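Local coordinates for DUF1993 domain-containing protein (Shewanella denitrificans, PDB 2OQM) that is of unknown function but belongs to the DinB-like superfamily of four-helix-bundle proteins and forms a dimer in the crystal, at residues 34-39 with 109-114; 41-46 with 167-172; 64-67 with 71-74; 83-88 with 115-120. All blocks are in the same frame, centred on the assembly; numbering follows the deposited sequence.

Contact 1. Residues 34-39 with 109-114; sequences KNLNAI and QRIASV
Ile111 extends its side chain from helix 104-119 against Leu36 and Asn37 of helix 13-50, two helices that run in roughly opposite directions in the four-helix bundle that the DinB family shares. The apolar half of the contact is a single methyl pair, Leu36 CD2 lying 4.0 Å from Ile111 CD1, where the two chains cross obliquely. The other half lays the amide of Asn37, whose OD1 also bonds a residue just beyond the segments, against hydrocarbon. Asn37 and Ile111 approach from opposing helices, and the branches of the isoleucine divide the amide between them: ND2 of Asn37 is 3.5 Å from Ile111 CG2, while OD1 of Asn37 is 3.7 Å from Ile111 CD1. These are van der Waals contacts, and since Asn37 was modelled in two conformers, the positions of its amide atoms apply to one of them and remain tentative.

Beyond this first shell, the shape of Ile111 accounts for its double role. Its CG1 is opposite the carbonyl carbon (chi1 -64°) and the chain continues extended, which carries CD1 across to Leu36 and Asn37, while CG2 stays closer to its own helix. Leu33 of helix 13-50 and Cys77 of helix 69-87 also touch Ile111, so this residue joins three helices of the bundle. A polar tie between the same two helices runs close by, from Arg108 NH1 to the backbone oxygen of Asn37. Arg110 NH2 forms salt bridges with Asp78 OD1 of helix 69-87 and Asp99 OD1 of the loop before its own helix, and NH1 with Glu101 OE1 of that loop.

Contact 2. Residues 41-46 with 167-172; sequences DKAEAF and GILRHN. With EDO (1,2-ethanediol), chain T.
Ile168 O is gripped by two N-H groups of Asn172, the residue whose own backbone oxygen meets the Phe46 ring, near the end of helix 146-172 in a DinB-type four-helix bundle. The amide ND2 of Asn172 bonds to Ile168 O over 2.9 Å in a nearly straight line (N-H...O 176°), with the oxygen lying in the plane of the side-chain amide. The backbone N of Asn172 reaches the same oxygen at 3.2 Å, from the other face of the carbonyl plane. A further bond from ND2 to Ser60 OG fixes the rotation of the amide and links the helix to the loop that follows helix 54-58.

Across the interface, helix 13-50 presents Ala43 and Phe46. Phe46 CG is trans to the backbone N (chi1 172°), an orientation that carries the ring over to the end of helix 146-172, where its CZ comes within 3.3 Å of Asn172 O. One turn back, the small Ala43 lets the helices approach closely: its CA is 6.9 Å from the CA of Leu169, and its CB rests 3.8 Å from Leu169 CD2. Leu57 of helix 54-58 packs on both Phe46 and Asn172, and Met54 touches Ala43, so this short helix covers the junction.

The outer side of the helix end faces the second subunit. There His171 ND1 is hydrogen-bonded to Leu62 O of the second subunit and its ring meets the ring of His171 of that subunit, while an ethanediol, probably from the crystallisation liquor, donates from O2 to His171 O at 2.8 Å.

Contact 3. Residues 64-67 with 71-74; sequences ADQF and RQVQ
Phe67, in the loop leading into helix 69-87, and Arg71, in the first turns of that helix, have CA atoms 5.7 Å apart; three residues separate them in the chain, as the loop runs into the helix. The two side chains begin in contact, CB of Phe67 being 3.5 Å from CB of Arg71, and from there the arginine crosses the ring at a slant. Successive bends at chi2 and chi3 fold it back over one face of the aromatic ring. Its CZ lies 4.4 Å from the Phe67 ring centroid, a cation-pi contact displaced toward the rim, with the guanidinium steeply inclined to the ring, at 70°. Arg71 NE and NH2 both come within 3.7 Å of ring carbons, NE near Phe67 CD1 and CE1, NH2 near CZ and over the face. NH1 of Arg71 donates to Gln74 OE1 at 3.2 Å, the acceptor lying at the edge of the guanidinium, close to its plane, which fixes the group's rotation.

A second tie lies on the inner side. Gln72 NE2 donates to Phe67 O over 3.1 Å, almost straight (170°) but from above the carbonyl plane. The oxygen of this amide, OE1, accepts a hydrogen bond from His161 ND1. The loop is therefore fastened to the helix it introduces, and through Gln72 to helix 146-172 of the DinB-type bundle. Asp65 makes a salt bridge to Arg170 of the second subunit. Gln66 packs on Phe160 and Thr164 of helix 146-172, and Val73 faces helices 13-50 and 104-119.

Contact 4. Residues 83-88 with 115-120; sequences GVARLT and LTYLEG. With FMT (formic acid), chain N.
Val84 and Leu118 supply the apolar part of this contact, which joins helices 69-87 and 104-119, consecutive members of the DinB-type four-helix bundle, close to their C-terminal ends. One methyl of the leucine does the touching: CD2 of Leu118 is 3.5 Å from Val84 CG2 and 3.8 Å from Val84 CB. Leu118 CG lies anti to C and beside the backbone N (chi1 -71°); CD1 continues the extended chain, and the other branch, CD2, turns to the valine. Thr25 of helix 13-50 touches Val84 and Ser30 touches Leu118, so that helix adjoins both partners.

A mixed contact lies beside this pair. Tyr117 reaches across to helix 69-87 and places its OH 3.4 Å from Ala85 CB, a van der Waals approach. Phe121 meets the Tyr117 ring edge-to-face and Pro95 packs against the tyrosine.

The polar contacts are local or involve a small molecule. Just past the end of helix 69-87, Thr88 OG1 lies 2.9 Å from Val84 O and 3.2 Å from Ala85 O. A formic acid molecule, probably from the crystallisation liquor, sits beside Tyr117, and its carbon lies at the edge of the Tyr117 ring, near the ring plane; the modelled distance from Tyr117 OH to its O2, 2.5 Å, is very short for a hydrogen bond and its exact value is doubtful.

In the fold
Contact 1 lies nearest the middle of the chain, about 9 Å from its centre, and touches the other three. Ile39 CG2 meets Leu169 CD1 of contact 2 at 3.5 Å, Leu36 CD2 is 4.1 Å from Val73 CG1 of contact 3, and Lys34 CG is 3.8 Å from Leu115 CD1 of contact 4. Contacts 2 and 3 also meet, through Ile168 CD1 and Gln72 CG at 4.0 Å, and both reach the second subunit. Contact 4 lies across the chain's centre from them, its centre about 28 Å from that of contact 2. No functional site is defined here; the bound small molecules probably come from the crystallisation liquor. Such small contacts, sharing helices, build the bundle.

Contact 1. Residues 34-39 with 109-114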
loop_
_atom_site.group_PDB
_atom_site.type_symbol
_atom_site.label_atom_id
_atom_site.label_comp_id
_atom_site.label_asym_id
_atom_site.label_seq_id
_atom_site.Cartn_x
_atom_site.Cartn_y
_atom_site.Cartn_z
ATOM N N LYS A 34 -0.999 -12.464 -6.960
ATOM C CA LYS A 34 -2.055 -13.134 -7.716
ATOM C C LYS A 34 -3.046 -12.106 -8.273
ATOM O O LYS A 34 -3.538 -12.203 -9.405
ATOM C CB LYS A 34 -2.757 -14.150 -6.839
ATOM C CG LYS A 34 -1.880 -15.359 -6.493
ATOM C CD LYS A 34 -2.658 -16.411 -5.751
ATOM C CE LYS A 34 -1.738 -17.347 -4.959
ATOM N NZ LYS A 34 -2.522 -18.134 -3.931
ATOM N N ASN A 35 -3.363 -11.125 -7.468
ATOM C CA ASN A 35 -4.239 -10.040 -7.919
ATOM C C ASN A 35 -3.626 -9.265 -9.075
ATOM O O ASN A 35 -4.313 -8.916 -10.055
ATOM C CB ASN A 35 -4.573 -9.107 -6.761
ATOM C CG ASN A 35 -5.444 -9.728 -5.725
ATOM O OD1 ASN A 35 -6.005 -10.826 -5.905
ATOM N ND2 ASN A 35 -5.538 -9.054 -4.571
ATOM N N LEU A 36 -2.316 -9.055 -9.025
ATOM C CA LEU A 36 -1.623 -8.384 -10.110
ATOM C C LEU A 36 -1.746 -9.209 -11.413
ATOM O O LEU A 36 -1.903 -8.666 -12.529
ATOM C CB LEU A 36 -0.155 -8.156 -9.730
ATOM C CG LEU A 36 0.667 -7.364 -10.736
ATOM C CD1 LEU A 36 0.090 -5.975 -11.024
ATOM C CD2 LEU A 36 2.141 -7.346 -10.235
ATOM N N ASN A 37 -1.690 -10.523 -11.271
ATOM C CA ASN A 37 -1.928 -11.420 -12.416
ATOM C C ASN A 37 -3.292 -11.241 -13.023
ATOM O O ASN A 37 -3.440 -11.218 -14.269
ATOM C CB ASN A 37 -1.797 -12.893 -12.000
ATOM C CG ASN A 37 -0.512 -13.509 -12.443
ATOM O OD1 ASN A 37 0.021 -13.172 -13.497
ATOM N ND2 ASN A 37 -0.043 -14.487 -11.684
ATOM N N ALA A 38 -4.304 -11.131 -12.154
ATOM C CA ALA A 38 -5.715 -10.902 -12.559
ATOM C C ALA A 38 -5.926 -9.559 -13.262
ATOM O O ALA A 38 -6.737 -9.428 -14.188
ATOM C CB ALA A 38 -6.650 -10.937 -11.293
ATOM N N ILE A 39 -5.236 -8.546 -12.761
ATOM C CA ILE A 39 -5.154 -7.238 -13.414
ATOM C C ILE A 39 -4.650 -7.354 -14.872
ATOM O O ILE A 39 -5.187 -6.703 -15.771
ATOM C CB ILE A 39 -4.309 -6.298 -12.569
ATOM C CG1 ILE A 39 -5.095 -5.925 -11.289
ATOM C CG2 ILE A 39 -3.946 -4.979 -13.308
ATOM C CD1 ILE A 39 -4.197 -5.279 -10.238
ATOM N N GLN A 109 5.763 -15.274 -15.752
ATOM C CA GLN A 109 6.754 -16.209 -15.187
ATOM C C GLN A 109 7.429 -15.644 -13.935
ATOM O O GLN A 109 7.602 -16.352 -12.966
ATOM C CB GLN A 109 7.801 -16.578 -16.212
ATOM C CG GLN A 109 8.879 -17.551 -15.669
ATOM C CD GLN A 109 8.301 -18.877 -15.203
ATOM O OE1 GLN A 109 8.442 -19.263 -14.029
ATOM N NE2 GLN A 109 7.634 -19.578 -16.112
ATOM N N ARG A 110 7.758 -14.361 -13.958
ATOM C CA ARG A 110 8.403 -13.687 -12.811
ATOM C C ARG A 110 7.503 -13.749 -11.582
ATOM O O ARG A 110 7.952 -14.131 -10.484
ATOM C CB ARG A 110 8.728 -12.253 -13.183
ATOM C CG ARG A 110 9.347 -11.376 -12.082
ATOM C CD ARG A 110 10.724 -11.736 -11.796
ATOM N NE ARG A 110 11.417 -10.695 -11.031
ATOM C CZ ARG A 110 12.183 -9.733 -11.556
ATOM N NH1 ARG A 110 12.340 -9.592 -12.864
ATOM N NH2 ARG A 110 12.810 -8.914 -10.752
ATOM N N ILE A 111 6.222 -13.426 -11.779
ATOM C CA ILE A 111 5.239 -13.529 -10.688
ATOM C C ILE A 111 5.138 -14.936 -10.178
ATOM O O ILE A 111 5.179 -15.158 -9.005
ATOM C CB ILE A 111 3.828 -13.009 -11.131
ATOM C CG1 ILE A 111 3.901 -11.518 -11.455
ATOM C CG2 ILE A 111 2.771 -13.270 -10.073
ATOM C CD1 ILE A 111 2.585 -10.915 -12.013
ATOM N N ALA A 112 5.053 -15.908 -11.093
ATOM C CA ALA A 112 4.918 -17.297 -10.712
ATOM C C ALA A 112 6.103 -17.771 -9.850
ATOM O O ALA A 112 5.927 -18.527 -8.900
ATOM C CB ALA A 112 4.799 -18.157 -11.974
ATOM N N SER A 113 7.306 -17.340 -10.211
ATOM C CA SER A 113 8.528 -17.721 -9.507
ATOM C C SER A 113 8.511 -17.159 -8.085
ATOM O O SER A 113 8.846 -17.836 -7.101
ATOM C CB SER A 113 9.726 -17.145 -10.242
ATOM O OG SER A 113 10.925 -17.332 -9.507
ATOM N N VAL A 114 8.142 -15.899 -7.963
ATOM C CA VAL A 114 8.074 -15.311 -6.633
ATOM C C VAL A 114 7.022 -16.008 -5.810
ATOM O O VAL A 114 7.228 -16.262 -4.641
ATOM C CB VAL A 114 7.826 -13.790 -6.678
ATOM C CG1 VAL A 114 7.647 -13.244 -5.248
ATOM C CG2 VAL A 114 9.044 -13.149 -7.412
#

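Contact 2. Residues 41-46 with 167-172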
loop_
_atom_site.group_PDB
_atom_site.type_symbol
_atom_site.label_atom_id
_atom_site.label_comp_id
_atom_site.label_asym_id
_atom_site.label_seq_id
_atom_site.Cartn_x
_atom_site.Cartn_y
_atom_site.Cartn_z
ATOM N N ASP A 41 -4.842 -10.027 -16.767
ATOM C CA ASP A 41 -5.885 -10.651 -17.560
ATOM C C ASP A 41 -6.821 -9.594 -18.145
ATOM O O ASP A 41 -7.231 -9.696 -19.294
ATOM C CB ASP A 41 -6.720 -11.657 -16.751
ATOM C CG ASP A 41 -5.920 -12.830 -16.207
ATOM O OD1 ASP A 41 -4.775 -13.128 -16.663
ATOM O OD2 ASP A 41 -6.480 -13.453 -15.270
ATOM N N LYS A 42 -7.185 -8.578 -17.373
ATOM C CA LYS A 42 -7.980 -7.479 -17.931
ATOM C C LYS A 42 -7.221 -6.698 -18.986
ATOM O O LYS A 42 -7.821 -6.311 -19.980
ATOM C CB LYS A 42 -8.516 -6.545 -16.831
ATOM C CG LYS A 42 -9.393 -7.320 -15.843
ATOM C CD LYS A 42 -10.622 -6.544 -15.493
ATOM C CE LYS A 42 -11.616 -7.363 -14.711
ATOM N NZ LYS A 42 -12.616 -6.455 -14.069
ATOM N N ALA A 43 -5.920 -6.464 -18.776
ATOM C CA ALA A 43 -5.086 -5.775 -19.789
ATOM C C ALA A 43 -5.059 -6.551 -21.121
ATOM O O ALA A 43 -5.192 -5.971 -22.175
ATOM C CB ALA A 43 -3.685 -5.516 -19.269
ATOM N N GLU A 44 -4.937 -7.873 -21.071
ATOM C CA GLU A 44 -5.061 -8.668 -22.302
ATOM C C GLU A 44 -6.420 -8.555 -22.955
ATOM O O GLU A 44 -6.525 -8.472 -24.202
ATOM C CB GLU A 44 -4.818 -10.156 -22.027
ATOM C CG GLU A 44 -3.461 -10.499 -21.564
ATOM C CD GLU A 44 -3.204 -11.991 -21.656
ATOM O OE1 GLU A 44 -2.951 -12.480 -22.761
ATOM O OE2 GLU A 44 -3.227 -12.665 -20.618
ATOM N N ALA A 45 -7.483 -8.598 -22.151
ATOM C CA ALA A 45 -8.839 -8.420 -22.710
ATOM C C ALA A 45 -8.950 -7.072 -23.411
ATOM O O ALA A 45 -9.361 -7.012 -24.556
ATOM C CB ALA A 45 -9.933 -8.604 -21.653
ATOM N N PHE A 46 -8.511 -6.004 -22.763
ATOM C CA PHE A 46 -8.513 -4.671 -23.354
ATOM C C PHE A 46 -7.762 -4.581 -24.684
ATOM O O PHE A 46 -8.207 -3.958 -25.636
ATOM C CB PHE A 46 -7.845 -3.717 -22.375
ATOM C CG PHE A 46 -7.612 -2.359 -22.906
ATOM C CD1 PHE A 46 -8.620 -1.415 -22.901
ATOM C CD2 PHE A 46 -6.358 -1.978 -23.357
ATOM C CE1 PHE A 46 -8.368 -0.144 -23.336
ATOM C CE2 PHE A 46 -6.137 -0.707 -23.825
ATOM C CZ PHE A 46 -7.123 0.189 -23.821
ATOM N N GLY A 167 -2.472 1.889 -12.038
ATOM C CA GLY A 167 -2.686 3.224 -12.579
ATOM C C GLY A 167 -2.266 3.399 -14.033
ATOM O O GLY A 167 -2.940 4.033 -14.831
ATOM N N ILE A 168 -1.118 2.822 -14.382
ATOM C CA ILE A 168 -0.678 2.855 -15.763
ATOM C C ILE A 168 -1.747 2.223 -16.657
ATOM O O ILE A 168 -2.086 2.782 -17.703
ATOM C CB ILE A 168 0.719 2.185 -15.978
ATOM C CG1 ILE A 168 1.808 2.995 -15.270
ATOM C CG2 ILE A 168 1.059 2.133 -17.475
ATOM C CD1 ILE A 168 3.151 2.278 -15.142
ATOM N N LEU A 169 -2.259 1.054 -16.267
ATOM C CA LEU A 169 -3.220 0.337 -17.100
ATOM C C LEU A 169 -4.515 1.103 -17.180
ATOM O O LEU A 169 -5.086 1.295 -18.240
ATOM C CB LEU A 169 -3.458 -1.050 -16.560
ATOM C CG LEU A 169 -2.238 -1.951 -16.743
ATOM C CD1 LEU A 169 -2.434 -3.240 -15.892
ATOM C CD2 LEU A 169 -2.073 -2.233 -18.257
ATOM N N ARG A 170 -4.957 1.570 -16.042
ATOM C CA ARG A 170 -6.191 2.342 -15.953
ATOM C C ARG A 170 -6.137 3.608 -16.819
ATOM O O ARG A 170 -7.066 3.927 -17.571
ATOM C CB ARG A 170 -6.414 2.698 -14.487
ATOM C CG ARG A 170 -7.749 3.274 -14.159
ATOM C CD ARG A 170 -8.893 2.321 -14.451
ATOM N NE ARG A 170 -10.170 2.992 -14.265
ATOM C CZ ARG A 170 -10.824 3.068 -13.107
ATOM N NH1 ARG A 170 -10.362 2.494 -12.008
ATOM N NH2 ARG A 170 -11.978 3.718 -13.049
ATOM N N HIS A 171 -5.019 4.305 -16.757
ATOM C CA HIS A 171 -4.770 5.510 -17.537
ATOM C C HIS A 171 -4.863 5.248 -19.029
ATOM O O HIS A 171 -5.297 6.104 -19.787
ATOM C CB HIS A 171 -3.384 6.065 -17.122
ATOM C CG HIS A 171 -2.920 7.268 -17.891
ATOM N ND1 HIS A 171 -3.526 8.494 -17.786
ATOM C CD2 HIS A 171 -1.853 7.442 -18.712
ATOM C CE1 HIS A 171 -2.889 9.368 -18.556
ATOM N NE2 HIS A 171 -1.871 8.753 -19.140
ATOM N N ASN A 172 -4.421 4.068 -19.456
ATOM C CA ASN A 172 -4.436 3.665 -20.854
ATOM C C ASN A 172 -5.788 3.160 -21.340
ATOM O O ASN A 172 -5.964 2.977 -22.537
ATOM C CB ASN A 172 -3.355 2.608 -21.106
ATOM C CG ASN A 172 -2.034 3.222 -21.444
ATOM O OD1 ASN A 172 -1.778 3.474 -22.618
ATOM N ND2 ASN A 172 -1.179 3.489 -20.408
HETATM C C1 EDO T . -7.333 10.604 -19.182
HETATM O O1 EDO T . -7.267 10.826 -17.781
HETATM C C2 EDO T . -6.446 9.418 -19.624
HETATM O O2 EDO T . -7.156 8.160 -19.543
#

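Contact 3. Residues 64-67 with 71-74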
loop_
_atom_site.group_PDB
_atom_site.type_symbol
_atom_site.label_atom_id
_atom_site.label_comp_id
_atom_site.label_asym_id
_atom_site.label_seq_id
_atom_site.Cartn_x
_atom_site.Cartn_y
_atom_site.Cartn_z
ATOM N N ALA A 64 7.506 10.878 -17.412
ATOM C CA ALA A 64 8.647 10.570 -18.281
ATOM C C ALA A 64 9.887 10.024 -17.542
ATOM O O ALA A 64 10.644 9.218 -18.084
ATOM C CB ALA A 64 9.051 11.844 -19.114
ATOM N N ASP A 65 10.069 10.460 -16.294
ATOM C CA ASP A 65 11.169 9.992 -15.438
ATOM C C ASP A 65 10.729 8.992 -14.381
ATOM O O ASP A 65 11.412 8.854 -13.369
ATOM C CB ASP A 65 11.900 11.192 -14.794
ATOM C CG ASP A 65 11.030 11.961 -13.849
ATOM O OD1 ASP A 65 9.851 11.605 -13.755
ATOM O OD2 ASP A 65 11.538 12.893 -13.173
ATOM N N GLN A 66 9.564 8.339 -14.579
ATOM C CA GLN A 66 9.109 7.248 -13.715
ATOM C C GLN A 66 9.195 5.909 -14.455
ATOM O O GLN A 66 8.995 5.844 -15.666
ATOM C CB GLN A 66 7.691 7.493 -13.178
ATOM C CG GLN A 66 7.374 6.514 -12.068
ATOM C CD GLN A 66 6.102 6.835 -11.287
ATOM O OE1 GLN A 66 6.149 7.075 -10.088
ATOM N NE2 GLN A 66 5.000 6.774 -11.934
ATOM N N PHE A 67 9.568 4.855 -13.732
ATOM C CA PHE A 67 9.681 3.478 -14.299
ATOM C C PHE A 67 8.398 3.046 -14.981
ATOM O O PHE A 67 7.331 3.343 -14.514
ATOM C CB PHE A 67 9.971 2.486 -13.191
ATOM C CG PHE A 67 11.349 2.564 -12.628
ATOM C CD1 PHE A 67 12.437 2.478 -13.428
ATOM C CD2 PHE A 67 11.534 2.652 -11.252
ATOM C CE1 PHE A 67 13.692 2.503 -12.896
ATOM C CE2 PHE A 67 12.826 2.651 -10.715
ATOM C CZ PHE A 67 13.870 2.587 -11.526
ATOM N N ARG A 71 8.718 -2.431 -15.346
ATOM C CA ARG A 71 9.545 -2.177 -14.181
ATOM C C ARG A 71 8.783 -2.177 -12.883
ATOM O O ARG A 71 9.228 -2.711 -11.883
ATOM C CB ARG A 71 10.316 -0.847 -14.328
ATOM C CG ARG A 71 11.373 -0.844 -15.366
ATOM C CD ARG A 71 12.601 -1.641 -14.953
ATOM N NE ARG A 71 13.396 -1.065 -13.874
ATOM C CZ ARG A 71 13.719 -1.672 -12.719
ATOM N NH1 ARG A 71 13.301 -2.914 -12.438
ATOM N NH2 ARG A 71 14.500 -1.032 -11.831
ATOM N N GLN A 72 7.589 -1.607 -12.880
ATOM C CA GLN A 72 6.757 -1.644 -11.703
ATOM C C GLN A 72 6.510 -3.082 -11.266
ATOM O O GLN A 72 6.499 -3.343 -10.057
ATOM C CB GLN A 72 5.397 -0.966 -11.944
ATOM C CG GLN A 72 5.393 0.518 -12.294
ATOM C CD GLN A 72 6.039 1.340 -11.198
ATOM O OE1 GLN A 72 5.855 1.038 -10.024
ATOM N NE2 GLN A 72 6.791 2.381 -11.568
ATOM N N VAL A 73 6.233 -3.976 -12.219
ATOM C CA VAL A 73 5.928 -5.384 -11.910
ATOM C C VAL A 73 7.178 -6.027 -11.331
ATOM O O VAL A 73 7.107 -6.717 -10.306
ATOM C CB VAL A 73 5.398 -6.142 -13.130
ATOM C CG1 VAL A 73 5.293 -7.652 -12.888
ATOM C CG2 VAL A 73 3.998 -5.536 -13.553
ATOM N N GLN A 74 8.314 -5.770 -11.953
ATOM C CA GLN A 74 9.566 -6.325 -11.491
ATOM C C GLN A 74 9.880 -5.867 -10.058
ATOM O O GLN A 74 10.290 -6.676 -9.207
ATOM C CB GLN A 74 10.714 -5.922 -12.444
ATOM C CG GLN A 74 10.606 -6.475 -13.879
ATOM C CD GLN A 74 11.629 -5.910 -14.831
ATOM O OE1 GLN A 74 12.061 -4.783 -14.671
ATOM N NE2 GLN A 74 12.040 -6.710 -15.823
#

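Contact 4. Residues 83-88 with 115-120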
loop_
_atom_site.group_PDB
_atom_site.type_symbol
_atom_site.label_atom_id
_atom_site.label_comp_id
_atom_site.label_asym_id
_atom_site.label_seq_id
_atom_site.Cartn_x
_atom_site.Cartn_y
_atom_site.Cartn_z
ATOM N N GLY A 83 12.033 -8.745 0.412
ATOM C CA GLY A 83 11.452 -8.389 1.724
ATOM C C GLY A 83 11.388 -9.633 2.624
ATOM O O GLY A 83 11.881 -9.638 3.751
ATOM N N VAL A 84 10.817 -10.701 2.104
ATOM C CA VAL A 84 10.719 -11.964 2.847
ATOM C C VAL A 84 12.103 -12.563 3.137
ATOM O O VAL A 84 12.377 -12.958 4.261
ATOM C CB VAL A 84 9.773 -12.965 2.150
ATOM C CG1 VAL A 84 9.876 -14.403 2.744
ATOM C CG2 VAL A 84 8.269 -12.416 2.265
ATOM N N ALA A 85 12.968 -12.600 2.125
ATOM C CA ALA A 85 14.340 -13.084 2.290
ATOM C C ALA A 85 15.047 -12.353 3.439
ATOM O O ALA A 85 15.666 -12.969 4.283
ATOM C CB ALA A 85 15.114 -12.914 0.989
ATOM N N ARG A 86 14.927 -11.039 3.450
ATOM C CA ARG A 86 15.518 -10.203 4.482
ATOM C C ARG A 86 14.967 -10.441 5.874
ATOM O O ARG A 86 15.735 -10.550 6.847
ATOM C CB ARG A 86 15.363 -8.735 4.139
ATOM C CG ARG A 86 16.399 -8.217 3.114
ATOM C CD ARG A 86 16.373 -6.716 3.057
ATOM N NE ARG A 86 17.020 -6.181 1.871
ATOM C CZ ARG A 86 18.344 -6.093 1.715
ATOM N NH1 ARG A 86 19.165 -6.519 2.665
ATOM N NH2 ARG A 86 18.854 -5.586 0.602
ATOM N N LEU A 87 13.650 -10.525 5.993
ATOM C CA LEU A 87 13.040 -10.729 7.277
ATOM C C LEU A 87 13.413 -12.062 7.880
ATOM O O LEU A 87 13.473 -12.194 9.111
ATOM C CB LEU A 87 11.528 -10.644 7.147
ATOM C CG LEU A 87 11.003 -9.245 6.953
ATOM C CD1 LEU A 87 9.557 -9.337 6.485
ATOM C CD2 LEU A 87 11.085 -8.448 8.235
ATOM N N THR A 88 13.618 -13.054 7.013
ATOM C CA THR A 88 13.908 -14.423 7.450
ATOM C C THR A 88 15.391 -14.727 7.494
ATOM O O THR A 88 15.771 -15.859 7.728
ATOM C CB THR A 88 13.246 -15.481 6.530
ATOM O OG1 THR A 88 13.743 -15.348 5.192
ATOM C CG2 THR A 88 11.715 -15.342 6.561
ATOM N N LEU A 115 5.893 -16.347 -6.416
ATOM C CA LEU A 115 4.847 -17.069 -5.699
ATOM C C LEU A 115 5.323 -18.413 -5.219
ATOM O O LEU A 115 5.033 -18.782 -4.099
ATOM C CB LEU A 115 3.553 -17.225 -6.539
ATOM C CG LEU A 115 2.690 -15.979 -6.749
ATOM C CD1 LEU A 115 1.580 -16.210 -7.822
ATOM C CD2 LEU A 115 2.100 -15.449 -5.408
ATOM N N THR A 116 6.063 -19.156 -6.052
ATOM C CA THR A 116 6.629 -20.432 -5.653
ATOM C C THR A 116 7.640 -20.276 -4.524
ATOM O O THR A 116 7.632 -21.058 -3.572
ATOM C CB THR A 116 7.312 -21.134 -6.862
ATOM O OG1 THR A 116 6.358 -21.283 -7.916
ATOM C CG2 THR A 116 7.875 -22.502 -6.508
ATOM N N TYR A 117 8.497 -19.264 -4.623
ATOM C CA TYR A 117 9.445 -18.968 -3.567
ATOM C C TYR A 117 8.727 -18.726 -2.245
ATOM O O TYR A 117 9.043 -19.339 -1.237
ATOM C CB TYR A 117 10.264 -17.768 -3.956
ATOM C CG TYR A 117 11.254 -17.286 -2.905
ATOM C CD1 TYR A 117 12.379 -18.033 -2.604
ATOM C CD2 TYR A 117 11.084 -16.084 -2.247
ATOM C CE1 TYR A 117 13.308 -17.590 -1.658
ATOM C CE2 TYR A 117 12.016 -15.631 -1.331
ATOM C CZ TYR A 117 13.127 -16.396 -1.056
ATOM O OH TYR A 117 14.038 -15.991 -0.121
ATOM N N LEU A 118 7.692 -17.903 -2.263
ATOM C CA LEU A 118 6.996 -17.567 -1.046
ATOM C C LEU A 118 6.297 -18.778 -0.426
ATOM O O LEU A 118 6.208 -18.885 0.785
ATOM C CB LEU A 118 5.992 -16.411 -1.295
ATOM C CG LEU A 118 6.548 -14.997 -1.547
ATOM C CD1 LEU A 118 5.361 -13.980 -1.697
ATOM C CD2 LEU A 118 7.514 -14.555 -0.464
ATOM N N GLU A 119 5.796 -19.682 -1.254
ATOM C CA GLU A 119 5.192 -20.941 -0.772
ATOM C C GLU A 119 6.100 -21.792 0.089
ATOM O O GLU A 119 5.641 -22.676 0.851
ATOM C CB GLU A 119 4.783 -21.832 -1.944
ATOM C CG GLU A 119 3.377 -21.678 -2.399
ATOM C CD GLU A 119 3.156 -22.269 -3.798
ATOM O OE1 GLU A 119 3.874 -23.218 -4.197
ATOM O OE2 GLU A 119 2.273 -21.752 -4.517
ATOM N N GLY A 120 7.396 -21.595 -0.072
ATOM C CA GLY A 120 8.368 -22.422 0.622
ATOM C C GLY A 120 8.558 -22.068 2.089
ATOM O O GLY A 120 9.196 -22.811 2.806
HETATM C C FMT N . 15.996 -18.369 0.042
HETATM O O1 FMT N . 15.809 -19.220 0.907
HETATM O O2 FMT N . 16.182 -17.169 0.279
#